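Local structure of endoribonuclease L-PSP/chorismate mutase-like domain-containing protein (Shewanella oneidensis, 2OTM) at residues I93-G98 with Y149-L154; K111-A116 with H130-W135; Y66-L71 with N143-V148; G41-L46 with V139-S144; Q53-A58 with V99-Q104. The protein is of unknown function but belongs to the YjgF/L-PSP endoribonuclease family with a chorismate mutase-like fold, and is a putative endoribonuclease. One frame throughout, in Å; residues are numbered along the deposited sequence.

Contact 1. Residues I93-G98 with Y149-L154; sequences IYRLEG and YLFAEL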
# COMPACT_ATOMS: atom_id res chain seq x y z
N ILE B 93 9.23 -2.46 -14.68
CA ILE B 93 8.15 -1.93 -13.87
C ILE B 93 7.71 -3.11 -13.04
O ILE B 93 6.99 -3.96 -13.54
CB ILE B 93 6.92 -1.49 -14.70
CG1 ILE B 93 7.31 -0.51 -15.82
CG2 ILE B 93 5.85 -0.88 -13.76
CD1 ILE B 93 7.71 0.78 -15.33
N TYR B 94 8.24 -3.22 -11.82
CA TYR B 94 8.06 -4.44 -11.04
C TYR B 94 6.76 -4.47 -10.23
O TYR B 94 6.36 -5.54 -9.75
CB TYR B 94 9.24 -4.71 -10.09
CG TYR B 94 9.51 -3.64 -9.07
CD1 TYR B 94 8.88 -3.68 -7.84
CD2 TYR B 94 10.41 -2.61 -9.32
CE1 TYR B 94 9.12 -2.72 -6.88
CE2 TYR B 94 10.64 -1.61 -8.34
CZ TYR B 94 10.01 -1.71 -7.13
OH TYR B 94 10.21 -0.79 -6.16
N ARG B 95 6.11 -3.31 -10.07
CA ARG B 95 4.91 -3.24 -9.24
C ARG B 95 3.96 -2.15 -9.72
O ARG B 95 4.38 -1.04 -10.06
CB ARG B 95 5.32 -2.96 -7.81
CG ARG B 95 4.21 -2.89 -6.78
CD ARG B 95 3.86 -4.24 -6.37
NE ARG B 95 3.32 -4.32 -5.03
CZ ARG B 95 3.12 -5.48 -4.40
NH1 ARG B 95 3.40 -6.61 -5.01
NH2 ARG B 95 2.63 -5.50 -3.17
N LEU B 96 2.68 -2.51 -9.77
CA LEU B 96 1.57 -1.60 -10.04
C LEU B 96 0.68 -1.63 -8.80
O LEU B 96 0.36 -2.71 -8.33
CB LEU B 96 0.75 -2.12 -11.21
CG LEU B 96 -0.69 -1.64 -11.40
CD1 LEU B 96 -0.68 -0.12 -11.66
CD2 LEU B 96 -1.39 -2.45 -12.53
N GLU B 97 0.28 -0.47 -8.27
CA GLU B 97 -0.69 -0.42 -7.17
C GLU B 97 -1.79 0.54 -7.59
O GLU B 97 -1.54 1.69 -7.93
CB GLU B 97 -0.03 -0.08 -5.81
CG GLU B 97 1.13 -1.07 -5.47
CD GLU B 97 1.84 -0.87 -4.15
OE1 GLU B 97 1.61 0.12 -3.41
OE2 GLU B 97 2.68 -1.75 -3.85
N GLY B 98 -3.03 0.04 -7.61
CA GLY B 98 -4.18 0.80 -8.09
C GLY B 98 -5.30 0.86 -7.09
O GLY B 98 -5.56 -0.12 -6.40
N TYR B 149 -0.31 3.96 -9.13
CA TYR B 149 1.05 4.15 -8.67
C TYR B 149 1.92 3.09 -9.33
O TYR B 149 1.57 1.91 -9.34
CB TYR B 149 1.15 3.96 -7.15
CG TYR B 149 0.35 4.92 -6.33
CD1 TYR B 149 -1.02 4.76 -6.17
CD2 TYR B 149 0.97 5.95 -5.66
CE1 TYR B 149 -1.76 5.66 -5.39
CE2 TYR B 149 0.24 6.87 -4.88
CZ TYR B 149 -1.13 6.71 -4.76
OH TYR B 149 -1.82 7.60 -3.97
N LEU B 150 3.07 3.51 -9.83
CA LEU B 150 4.03 2.60 -10.46
C LEU B 150 5.36 2.62 -9.70
O LEU B 150 5.71 3.61 -9.09
CB LEU B 150 4.29 2.99 -11.90
CG LEU B 150 3.12 2.92 -12.88
CD1 LEU B 150 3.62 3.23 -14.26
CD2 LEU B 150 2.46 1.56 -12.86
N PHE B 151 6.05 1.48 -9.75
CA PHE B 151 7.34 1.29 -9.13
C PHE B 151 8.24 0.65 -10.19
O PHE B 151 7.87 -0.37 -10.80
CB PHE B 151 7.22 0.34 -7.96
CG PHE B 151 6.28 0.79 -6.87
CD1 PHE B 151 4.92 0.65 -7.01
CD2 PHE B 151 6.77 1.34 -5.72
CE1 PHE B 151 4.05 1.07 -6.02
CE2 PHE B 151 5.89 1.75 -4.71
CZ PHE B 151 4.55 1.62 -4.87
N ALA B 152 9.41 1.25 -10.41
CA ALA B 152 10.31 0.87 -11.49
C ALA B 152 11.70 0.66 -10.93
O ALA B 152 12.10 1.34 -9.99
CB ALA B 152 10.34 1.92 -12.59
N GLU B 153 12.42 -0.27 -11.54
CA GLU B 153 13.83 -0.52 -11.26
C GLU B 153 14.67 0.12 -12.34
O GLU B 153 14.39 -0.06 -13.53
CB GLU B 153 14.12 -2.03 -11.23
CG GLU B 153 15.50 -2.35 -10.75
CD GLU B 153 15.88 -3.82 -10.82
OE1 GLU B 153 15.10 -4.65 -11.33
OE2 GLU B 153 17.01 -4.12 -10.39
N LEU B 154 15.67 0.89 -11.93
CA LEU B 154 16.61 1.53 -12.84
C LEU B 154 17.96 0.83 -12.77
O LEU B 154 18.85 1.09 -13.58
CB LEU B 154 16.80 2.98 -12.44
CG LEU B 154 15.54 3.84 -12.35
CD1 LEU B 154 15.90 5.11 -11.59
CD2 LEU B 154 14.97 4.14 -13.73
OXT LEU B 154 18.18 0.02 -11.85
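A classic beta bulge interrupts the antiparallel pairing of strands 92-100 and 146-153, central neighbours in the sheet of this chorismate mutase-like fold. Tyr94 and Arg95 both face Phe151. Phe151 O receives two weak bonds, from Tyr94 N at 3.0 Å and from Arg95 N. Phe151 N returns a bond to Arg95 O. Beyond the bulge the pairing is regular. Glu97 N reaches Tyr149 O at 2.9 Å and 173°, in the carbonyl plane, and Tyr149 N bonds Glu97 O. The Tyr94 ring stands up from the bulge because its CG sits between backbone N and carbonyl carbon (chi1 60°). Phe151 CB lies over one face of the Tyr94 ring, a CH-pi contact 3.9 Å from its centroid. On the other side of the sheet, Leu96 CD1 meets Leu150 CD2 at 3.8 Å, on the face covered by helices 62-84 and 109-124. Arg95 runs beside the Phe151 ring and then leads off towards the second subunit, where NH1 meets Thr39 O of that chain. Arg95 NE donates to Glu97 OE2 at 2.9 Å, in the guanidinium plane and on the anti lone pair. The bridge leaves the Glu97 carboxylate beside the Phe151 ring, the two planes 51° apart, with Glu97 CD 3.5 Å from Phe151 CE1.

Contact 2. Residues K111-A116 with H130-W135; sequences KALDGA and HSRMIW. With ACT (acetate ion), chain I.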
# COMPACT_ATOMS: atom_id res chain seq x y z
N LYS B 111 -10.82 -6.40 -13.41
CA LYS B 111 -10.86 -6.26 -14.85
C LYS B 111 -10.60 -4.83 -15.26
O LYS B 111 -9.91 -4.61 -16.24
CB LYS B 111 -12.21 -6.71 -15.41
CG LYS B 111 -12.50 -8.17 -15.21
N ALA B 112 -11.08 -3.86 -14.48
CA ALA B 112 -10.77 -2.46 -14.70
C ALA B 112 -9.29 -2.19 -14.55
O ALA B 112 -8.69 -1.55 -15.40
CB ALA B 112 -11.58 -1.52 -13.75
N LEU B 113 -8.68 -2.71 -13.48
CA LEU B 113 -7.25 -2.51 -13.27
C LEU B 113 -6.36 -3.17 -14.32
O LEU B 113 -5.21 -2.76 -14.53
CB LEU B 113 -6.83 -2.93 -11.85
CG LEU B 113 -5.44 -2.44 -11.42
CD1 LEU B 113 -5.26 -0.94 -11.53
CD2 LEU B 113 -5.06 -2.96 -10.04
N ASP B 114 -6.89 -4.17 -15.02
CA ASP B 114 -6.21 -4.71 -16.19
C ASP B 114 -5.97 -3.66 -17.26
O ASP B 114 -5.11 -3.86 -18.09
CB ASP B 114 -6.98 -5.89 -16.81
CG ASP B 114 -6.80 -7.20 -16.06
OD1 ASP B 114 -5.80 -7.34 -15.31
OD2 ASP B 114 -7.68 -8.07 -16.23
N GLY B 115 -6.72 -2.55 -17.25
CA GLY B 115 -6.41 -1.44 -18.16
C GLY B 115 -4.99 -0.93 -17.92
O GLY B 115 -4.28 -0.57 -18.86
N ALA B 116 -4.59 -0.87 -16.64
CA ALA B 116 -3.23 -0.53 -16.27
C ALA B 116 -2.26 -1.66 -16.63
O ALA B 116 -1.26 -1.43 -17.29
CB ALA B 116 -3.14 -0.21 -14.75
N HIS B 130 4.75 -7.33 -13.97
CA HIS B 130 4.68 -6.74 -12.65
C HIS B 130 3.78 -7.54 -11.75
O HIS B 130 2.86 -8.19 -12.26
CB HIS B 130 4.07 -5.36 -12.75
CG HIS B 130 2.75 -5.34 -13.46
ND1 HIS B 130 2.65 -5.31 -14.84
CD2 HIS B 130 1.48 -5.34 -12.99
CE1 HIS B 130 1.38 -5.31 -15.17
NE2 HIS B 130 0.64 -5.31 -14.07
N SER B 131 4.06 -7.50 -10.44
CA SER B 131 3.09 -7.87 -9.42
C SER B 131 2.17 -6.68 -9.23
O SER B 131 2.45 -5.58 -9.71
CB SER B 131 3.74 -8.28 -8.08
OG SER B 131 4.57 -7.26 -7.53
N ARG B 132 1.06 -6.87 -8.52
CA ARG B 132 0.17 -5.76 -8.31
C ARG B 132 -0.65 -5.88 -7.04
O ARG B 132 -0.83 -7.00 -6.50
CB ARG B 132 -0.72 -5.52 -9.54
CG ARG B 132 -2.08 -6.16 -9.53
CD ARG B 132 -2.82 -5.82 -10.83
NE ARG B 132 -4.15 -6.39 -10.77
CZ ARG B 132 -4.99 -6.51 -11.80
NH1 ARG B 132 -4.67 -6.09 -13.01
NH2 ARG B 132 -6.16 -7.06 -11.58
N MSE B 133 -1.06 -4.70 -6.56
CA MSE B 133 -2.00 -4.54 -5.45
C MSE B 133 -3.21 -3.81 -5.96
O MSE B 133 -3.14 -2.94 -6.85
CB MSE B 133 -1.37 -3.73 -4.30
CG MSE B 133 -0.07 -4.25 -3.79
SE MSE B 133 0.42 -3.35 -2.07
CE MSE B 133 -0.77 -4.19 -0.82
N ILE B 134 -4.36 -4.12 -5.38
CA ILE B 134 -5.58 -3.45 -5.78
C ILE B 134 -6.35 -3.11 -4.51
O ILE B 134 -6.37 -3.90 -3.56
CB ILE B 134 -6.44 -4.34 -6.70
CG1 ILE B 134 -7.57 -3.51 -7.28
CG2 ILE B 134 -6.99 -5.57 -5.90
CD1 ILE B 134 -8.26 -4.14 -8.52
N TRP B 135 -6.93 -1.90 -4.48
CA TRP B 135 -7.79 -1.48 -3.37
C TRP B 135 -9.03 -0.79 -3.91
O TRP B 135 -9.01 -0.25 -5.00
CB TRP B 135 -7.11 -0.44 -2.45
CG TRP B 135 -5.84 -0.85 -1.75
CD1 TRP B 135 -5.70 -1.56 -0.58
CD2 TRP B 135 -4.53 -0.55 -2.19
NE1 TRP B 135 -4.36 -1.69 -0.26
CE2 TRP B 135 -3.62 -1.08 -1.24
CE3 TRP B 135 -4.04 0.13 -3.30
CZ2 TRP B 135 -2.26 -0.92 -1.36
CZ3 TRP B 135 -2.69 0.28 -3.43
CH2 TRP B 135 -1.81 -0.25 -2.46
C ACT I . -5.99 -8.34 -8.15
O ACT I . -4.90 -7.69 -8.19
OXT ACT I . -6.82 -8.18 -9.09
CH3 ACT I . -6.33 -9.30 -7.04
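Arg132 runs extended from CG to NE (chi2 180°, chi3 -178°), which carries its guanidinium from the strand across to Leu113 and Asp114. Leu113 CG lies anti to its own N (chi1 -166°), and CD2 slides over one guanidinium face, 3.6 Å from Arg132 NE. The same methyl touches Ile134 CD1 at 3.7 Å. Arg132 NH1 makes a salt bridge with Asp114 OD1 at 2.9 Å. The bond is bent, and the donor comes from above the carboxylate plane. The contact packs helix 109-124 on strand 131-136, within the beta-alpha-beta unit that starts with strand 92-100. A bound acetate, probably from the crystallisation liquor, sits at the guanidinium edge. Arg132 NE gives to its O at 3.0 Å, and Arg132 NH2 to its OXT at 2.8 Å, both nearly straight. A leucine in place of Arg132 would probably leave Asp114 without its charged mate in this contact and the acetate without its two-pronged grip. Asp114 OD1 has a second partner, Asn26 N of the second subunit. Arg132 NH1 also bonds Ser117 OG, and NH2 bonds Pro110 O.

Contact 3. Residues Y66-L71 with N143-V148; sequences YAACRL and NSLCLV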
# COMPACT_ATOMS: atom_id res chain seq x y z
N TYR B 66 -11.74 0.23 -17.17
CA TYR B 66 -10.54 -0.26 -17.87
C TYR B 66 -9.85 0.90 -18.60
O TYR B 66 -8.65 1.10 -18.49
CB TYR B 66 -10.95 -1.32 -18.87
CG TYR B 66 -9.81 -1.94 -19.65
CD1 TYR B 66 -9.26 -1.29 -20.73
CD2 TYR B 66 -9.29 -3.18 -19.29
CE1 TYR B 66 -8.18 -1.86 -21.46
CE2 TYR B 66 -8.24 -3.75 -20.03
CZ TYR B 66 -7.69 -3.08 -21.09
OH TYR B 66 -6.62 -3.64 -21.78
N ALA B 67 -10.64 1.66 -19.33
CA ALA B 67 -10.14 2.83 -20.08
C ALA B 67 -9.55 3.86 -19.11
O ALA B 67 -8.49 4.48 -19.39
CB ALA B 67 -11.28 3.43 -20.89
N ALA B 68 -10.20 4.01 -17.94
CA ALA B 68 -9.71 4.95 -16.95
C ALA B 68 -8.36 4.55 -16.38
O ALA B 68 -7.47 5.37 -16.25
CB ALA B 68 -10.71 5.09 -15.82
N CYS B 69 -8.21 3.27 -16.06
CA CYS B 69 -6.93 2.80 -15.52
C CYS B 69 -5.83 2.84 -16.55
O CYS B 69 -4.65 3.05 -16.21
CB CYS B 69 -7.08 1.41 -14.96
SG CYS B 69 -8.14 1.36 -13.48
N ARG B 70 -6.21 2.62 -17.80
CA ARG B 70 -5.27 2.76 -18.91
C ARG B 70 -4.78 4.22 -19.00
O ARG B 70 -3.58 4.47 -19.14
CB ARG B 70 -5.93 2.29 -20.22
CG ARG B 70 -5.06 2.35 -21.46
CD ARG B 70 -5.83 1.81 -22.69
NE ARG B 70 -5.10 2.02 -23.96
CZ ARG B 70 -4.23 1.16 -24.51
NH1 ARG B 70 -3.93 0.01 -23.93
NH2 ARG B 70 -3.65 1.45 -25.66
N LEU B 71 -5.70 5.18 -18.92
CA LEU B 71 -5.33 6.59 -19.03
C LEU B 71 -4.49 7.04 -17.83
O LEU B 71 -3.51 7.78 -18.00
CB LEU B 71 -6.57 7.46 -19.19
CG LEU B 71 -6.39 8.94 -19.45
CD1 LEU B 71 -5.45 9.23 -20.64
CD2 LEU B 71 -7.78 9.59 -19.59
N ASN B 143 -12.56 13.26 -6.55
CA ASN B 143 -13.60 12.33 -6.95
C ASN B 143 -13.22 11.50 -8.16
O ASN B 143 -14.10 11.03 -8.92
CB ASN B 143 -14.91 13.07 -7.20
CG ASN B 143 -16.10 12.14 -7.34
OD1 ASN B 143 -16.17 11.06 -6.70
ND2 ASN B 143 -17.06 12.54 -8.17
N SER B 144 -11.91 11.27 -8.33
CA SER B 144 -11.43 10.43 -9.40
C SER B 144 -11.97 9.01 -9.30
O SER B 144 -12.14 8.46 -8.23
CB SER B 144 -9.90 10.38 -9.39
OG SER B 144 -9.37 9.72 -10.55
N LEU B 145 -12.24 8.39 -10.44
CA LEU B 145 -12.62 6.98 -10.44
C LEU B 145 -11.45 6.10 -9.99
O LEU B 145 -11.66 5.06 -9.36
CB LEU B 145 -13.08 6.56 -11.81
CG LEU B 145 -13.36 5.09 -12.04
CD1 LEU B 145 -14.54 4.64 -11.16
CD2 LEU B 145 -13.66 4.97 -13.50
N CYS B 146 -10.23 6.51 -10.31
CA CYS B 146 -9.09 5.69 -10.00
C CYS B 146 -7.81 6.47 -9.77
O CYS B 146 -7.70 7.65 -10.12
CB CYS B 146 -8.86 4.67 -11.13
SG CYS B 146 -8.34 5.38 -12.73
N LEU B 147 -6.87 5.77 -9.17
CA LEU B 147 -5.53 6.29 -8.95
C LEU B 147 -4.54 5.16 -9.19
O LEU B 147 -4.75 4.02 -8.71
CB LEU B 147 -5.49 6.80 -7.51
CG LEU B 147 -4.60 7.87 -6.92
CD1 LEU B 147 -4.59 9.16 -7.70
CD2 LEU B 147 -5.11 8.08 -5.48
N VAL B 148 -3.42 5.47 -9.85
CA VAL B 148 -2.43 4.46 -10.18
C VAL B 148 -1.07 4.92 -9.66
O VAL B 148 -0.73 6.10 -9.73
CB VAL B 148 -2.40 4.23 -11.74
CG1 VAL B 148 -1.15 3.53 -12.18
CG2 VAL B 148 -3.67 3.45 -12.17
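Ala68 opens the contact by pointing its methyl at the strand: Ala68 CB touches Leu145 CD2 at 3.8 Å and Cys146 SG at 3.9 Å. Its carbonyl is also near the sulfur, with Ala68 O 3.6 Å from Cys146 SG. That sulfur reaches the helix because it stands between the backbone N and the carbonyl carbon of Cys146 (chi1 67°). Cys69 follows. Its SG lies 4.1 Å from Cys146 SG, far too long for a disulfide, so the two sulfurs pack as apolar groups. Further on, Cys69 O comes within 4.2 Å of Val148 CG2. Small side chains on the helix let the backbones come close, with Cys69 CA and Cys146 CA 6.6 Å apart. Just before the strand, Ser144 OG donates to Cys146 O at 2.7 Å and ties the turn to the strand's first residue. Helix 62-84 thus lies on the start of strand 146-153, their short axes 8.2 Å apart and 36° from parallel. Cys69 also touches Leu100 of strand 92-100, while Tyr66 and Arg70 turn to helix 109-124, where Arg70 forms a salt bridge with Glu122.

Contact 4. Residues G41-L46 with V139-S144; sequences GQFPYL and VMPLNS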
# COMPACT_ATOMS: atom_id res chain seq x y z
N GLY B 41 0.51 9.40 -6.63
CA GLY B 41 -0.71 8.95 -7.32
C GLY B 41 -0.92 9.64 -8.65
O GLY B 41 -0.79 10.85 -8.75
N GLN B 42 -1.30 8.85 -9.66
CA GLN B 42 -1.49 9.32 -11.02
C GLN B 42 -2.93 9.12 -11.44
O GLN B 42 -3.51 8.09 -11.18
CB GLN B 42 -0.58 8.56 -11.98
CG GLN B 42 0.87 8.62 -11.60
CD GLN B 42 1.48 9.97 -11.89
OE1 GLN B 42 1.23 10.57 -12.92
NE2 GLN B 42 2.31 10.45 -10.96
N PHE B 43 -3.51 10.16 -12.05
CA PHE B 43 -4.94 10.24 -12.34
C PHE B 43 -5.20 10.10 -13.83
O PHE B 43 -4.30 10.37 -14.67
CB PHE B 43 -5.42 11.62 -11.94
CG PHE B 43 -5.37 11.89 -10.47
CD1 PHE B 43 -4.21 12.40 -9.88
CD2 PHE B 43 -6.48 11.67 -9.67
CE1 PHE B 43 -4.16 12.65 -8.51
CE2 PHE B 43 -6.43 11.91 -8.30
CZ PHE B 43 -5.27 12.39 -7.72
N PRO B 44 -6.43 9.77 -14.20
CA PRO B 44 -6.81 9.70 -15.60
C PRO B 44 -7.15 11.06 -16.23
O PRO B 44 -8.33 11.40 -16.45
CB PRO B 44 -8.00 8.74 -15.59
CG PRO B 44 -8.65 8.96 -14.32
CD PRO B 44 -7.56 9.39 -13.32
N TYR B 45 -6.10 11.81 -16.49
CA TYR B 45 -6.16 13.12 -17.10
C TYR B 45 -5.96 13.02 -18.58
O TYR B 45 -5.10 12.29 -19.05
CB TYR B 45 -5.01 14.00 -16.62
CG TYR B 45 -5.20 14.61 -15.25
CD1 TYR B 45 -6.19 15.55 -15.03
CD2 TYR B 45 -4.33 14.32 -14.21
CE1 TYR B 45 -6.37 16.13 -13.79
CE2 TYR B 45 -4.50 14.89 -12.95
CZ TYR B 45 -5.53 15.80 -12.76
OH TYR B 45 -5.69 16.40 -11.55
N LEU B 46 -6.72 13.81 -19.32
CA LEU B 46 -6.52 13.95 -20.73
C LEU B 46 -6.67 15.43 -21.05
O LEU B 46 -7.69 16.03 -20.71
CB LEU B 46 -7.56 13.13 -21.47
CG LEU B 46 -7.60 13.26 -23.00
CD1 LEU B 46 -6.39 12.58 -23.65
CD2 LEU B 46 -8.92 12.68 -23.54
N VAL B 139 -13.87 7.15 -0.95
CA VAL B 139 -13.72 8.58 -1.28
C VAL B 139 -12.37 8.75 -1.93
O VAL B 139 -11.36 8.23 -1.42
CB VAL B 139 -13.83 9.49 0.01
CG1 VAL B 139 -13.56 10.96 -0.37
CG2 VAL B 139 -15.20 9.32 0.71
N MSE B 140 -12.33 9.49 -3.02
CA MSE B 140 -11.11 9.63 -3.82
C MSE B 140 -10.72 11.09 -3.99
O MSE B 140 -11.58 11.95 -4.09
CB MSE B 140 -11.33 9.02 -5.23
CG MSE B 140 -11.71 7.60 -5.24
SE MSE B 140 -10.24 6.42 -4.77
CE MSE B 140 -9.30 6.51 -6.49
N PRO B 141 -9.41 11.36 -4.17
CA PRO B 141 -9.03 12.75 -4.41
C PRO B 141 -9.64 13.19 -5.72
O PRO B 141 -9.67 12.38 -6.66
CB PRO B 141 -7.50 12.69 -4.50
CG PRO B 141 -7.12 11.37 -3.84
CD PRO B 141 -8.25 10.47 -4.27
N LEU B 142 -10.19 14.40 -5.75
CA LEU B 142 -10.83 14.98 -6.93
C LEU B 142 -12.04 14.15 -7.40
O LEU B 142 -12.49 14.33 -8.52
CB LEU B 142 -9.81 15.13 -8.09
CG LEU B 142 -8.51 15.94 -7.83
CD1 LEU B 142 -7.60 15.97 -9.05
CD2 LEU B 142 -8.83 17.34 -7.43
N ASN B 143 -12.56 13.26 -6.55
CA ASN B 143 -13.60 12.33 -6.95
C ASN B 143 -13.22 11.50 -8.16
O ASN B 143 -14.10 11.03 -8.92
CB ASN B 143 -14.91 13.07 -7.20
CG ASN B 143 -16.10 12.14 -7.34
OD1 ASN B 143 -16.17 11.06 -6.70
ND2 ASN B 143 -17.06 12.54 -8.17
N SER B 144 -11.91 11.27 -8.33
CA SER B 144 -11.43 10.43 -9.40
C SER B 144 -11.97 9.01 -9.30
O SER B 144 -12.14 8.46 -8.23
CB SER B 144 -9.90 10.38 -9.39
OG SER B 144 -9.37 9.72 -10.55
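Phe43 meets the turn at Pro141-Ser144 with the edge of its ring and with one face. Its CG is anti to the carbonyl carbon (chi1 -66°), which swings the ring to the 139-144 loop. Pro141 CB lies in the ring plane, 3.9 Å from Phe43 CZ. Ser144 CB also comes to the edge, 3.7 Å from Phe43 CD2. Leu142 CD1 lies over one face, 4.3 Å from Phe43 CE2 and set towards the rim. The same methyl meets Tyr45 OH at 3.2 Å, with the two side chains at about a right angle. Next to the phenyl edge, Pro44 CD lies 3.3 Å from Ser144 OG, a hydroxyl already bonded to Cys146 O. A serine in place of Phe43 would probably open a gap between Pro141, Leu142 and Ser144 and leave the Leu142 methyl without the ring face it lies over. In the second shell, Pro44 is the centre of an inverse gamma turn, closed by a weak bond from Tyr45 N to Phe43 O. On the other side, Asn143 N bonds Met140 O and Ser144 N bonds Pro141 O at 3.0 Å. Leu147 and Leu50 also pack on Phe43. This is loop-to-loop packing, largely of carbon atoms, in which the turn leading into strand 146-153 rests on the inverse gamma turn that leads into strand 45-46.

Contact 5. Residues Q53-A58 with V99-Q104; sequences QGQLGA and VLNVHQ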
# COMPACT_ATOMS: atom_id res chain seq x y z
N GLN B 53 -14.77 10.79 -13.12
CA GLN B 53 -15.07 11.19 -11.76
C GLN B 53 -16.34 10.54 -11.30
O GLN B 53 -17.43 10.88 -11.75
CB GLN B 53 -15.25 12.69 -11.69
CG GLN B 53 -14.02 13.47 -12.09
CD GLN B 53 -14.30 14.95 -12.15
OE1 GLN B 53 -14.69 15.54 -11.16
NE2 GLN B 53 -14.06 15.55 -13.29
N GLY B 54 -16.20 9.57 -10.41
CA GLY B 54 -17.34 8.84 -9.95
C GLY B 54 -16.91 7.45 -9.52
O GLY B 54 -15.77 7.23 -9.16
N GLN B 55 -17.85 6.50 -9.61
CA GLN B 55 -17.70 5.20 -9.00
C GLN B 55 -18.00 4.09 -10.01
O GLN B 55 -19.00 4.15 -10.74
CB GLN B 55 -18.69 5.11 -7.87
CG GLN B 55 -18.62 3.87 -7.04
CD GLN B 55 -19.58 3.95 -5.87
OE1 GLN B 55 -20.78 3.88 -6.06
NE2 GLN B 55 -19.06 4.10 -4.69
N LEU B 56 -17.16 3.07 -10.00
CA LEU B 56 -17.35 1.89 -10.87
C LEU B 56 -18.61 1.14 -10.50
O LEU B 56 -18.86 0.83 -9.33
CB LEU B 56 -16.17 0.93 -10.72
CG LEU B 56 -15.98 -0.04 -11.86
CD1 LEU B 56 -15.58 0.76 -13.11
CD2 LEU B 56 -14.93 -1.13 -11.46
N GLY B 57 -19.43 0.84 -11.50
CA GLY B 57 -20.68 0.16 -11.27
C GLY B 57 -21.87 1.07 -11.03
O GLY B 57 -23.02 0.64 -11.13
N ALA B 58 -21.61 2.33 -10.68
CA ALA B 58 -22.67 3.31 -10.49
C ALA B 58 -22.66 4.37 -11.61
O ALA B 58 -23.68 4.60 -12.28
CB ALA B 58 -22.52 3.98 -9.07
N VAL B 99 -5.97 2.00 -7.05
CA VAL B 99 -7.13 2.25 -6.22
C VAL B 99 -8.29 2.66 -7.11
O VAL B 99 -8.11 3.50 -8.02
CB VAL B 99 -6.91 3.44 -5.23
CG1 VAL B 99 -8.03 3.49 -4.23
CG2 VAL B 99 -5.56 3.35 -4.51
N LEU B 100 -9.45 2.10 -6.84
CA LEU B 100 -10.69 2.45 -7.52
C LEU B 100 -11.78 2.75 -6.55
O LEU B 100 -11.84 2.16 -5.48
CB LEU B 100 -11.15 1.31 -8.45
CG LEU B 100 -10.22 1.02 -9.65
CD1 LEU B 100 -9.32 -0.16 -9.39
CD2 LEU B 100 -11.00 0.80 -10.92
N ASN B 101 -12.70 3.63 -6.93
CA ASN B 101 -13.95 3.79 -6.19
C ASN B 101 -14.98 2.88 -6.85
O ASN B 101 -15.24 3.05 -8.05
CB ASN B 101 -14.43 5.24 -6.23
CG ASN B 101 -15.63 5.47 -5.33
OD1 ASN B 101 -16.16 4.53 -4.71
ND2 ASN B 101 -16.07 6.72 -5.25
N VAL B 102 -15.51 1.90 -6.09
CA VAL B 102 -16.32 0.81 -6.65
C VAL B 102 -17.60 0.67 -5.83
O VAL B 102 -17.59 0.66 -4.60
CB VAL B 102 -15.50 -0.54 -6.67
CG1 VAL B 102 -16.31 -1.67 -7.31
CG2 VAL B 102 -14.19 -0.35 -7.42
N HIS B 103 -18.72 0.60 -6.54
CA HIS B 103 -20.02 0.37 -5.91
C HIS B 103 -20.14 -1.09 -5.44
O HIS B 103 -19.60 -1.98 -6.05
CB HIS B 103 -21.09 0.65 -6.94
CG HIS B 103 -22.45 0.66 -6.36
ND1 HIS B 103 -23.28 -0.43 -6.41
CD2 HIS B 103 -23.11 1.61 -5.66
CE1 HIS B 103 -24.42 -0.14 -5.80
NE2 HIS B 103 -24.34 1.10 -5.34
N GLN B 104 -20.89 -1.32 -4.37
CA GLN B 104 -21.05 -2.67 -3.81
C GLN B 104 -21.54 -3.70 -4.81
O GLN B 104 -21.21 -4.88 -4.72
CB GLN B 104 -22.02 -2.63 -2.62
CG GLN B 104 -23.38 -2.03 -2.94
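The backbones of Leu56 and Val102 form a single bridge, with Leu56 N giving to Asn101 O at 2.7 Å and His103 N giving to Leu56 O at 2.8 Å. Both bonds are nearly straight, so Leu56 is gripped at its N and its O by the residues flanking Val102. Gln55 lies across this bridge. Its CG is anti to the backbone N (chi1 -175°) and the chain stays extended, which brings the amide to Asn101 and His103. Gln55 NE2 donates to Asn101 OD1 at 2.9 Å and 167°. The acceptor lies in the Gln55 amide plane, but the donor stands above the carbonyl plane of Asn101, and the two amide planes are almost perpendicular. The other branch, Gln55 OE1, comes to the edge of the His103 ring, 3.3 Å from His103 CD2. His103 ND1 has its own partner, Ser105 OG. Leu56 and Val102 lie side by side, with Leu56 CB 4.1 Å from Val102 CG2. Gly57 has a positive phi of 90°, and a CB there would press against His103 CB and the Leu56 carbonyl. Together these contacts fasten the loop between strand 49-50 and helix 62-84 to the chain leaving strand 92-100. Leu56 and Leu100 both turn to Ala112 of helix 109-124, Leu56 and Val102 pack on His109, and Asn101 pairs through its backbone with Leu145, just before strand 146-153.

Overall arrangement
All five contacts lie in one chorismate mutase-like domain. Contact 1 joins two neighbouring strands of its mixed sheet, and strand 131-136 of contact 2 borders strand 92-100; their centres are 11 Å apart. Contacts 2 and 3 place helices 109-124 and 62-84 on this sheet, and the helices touch each other. Contacts 3 and 4 are the nearest pair, 7 Å between centres, and share Asn143 and Ser144. Contact 5 continues strand 92-100 beyond contact 1, their centres 23 Å apart. Along the chain, contact 5 closes before contact 2 opens, and both fall between the segments of contact 4. Contacts 1, 2, 4 and 5 also reach other subunits, so much of this core also lies close to the subunit interfaces of the trimer.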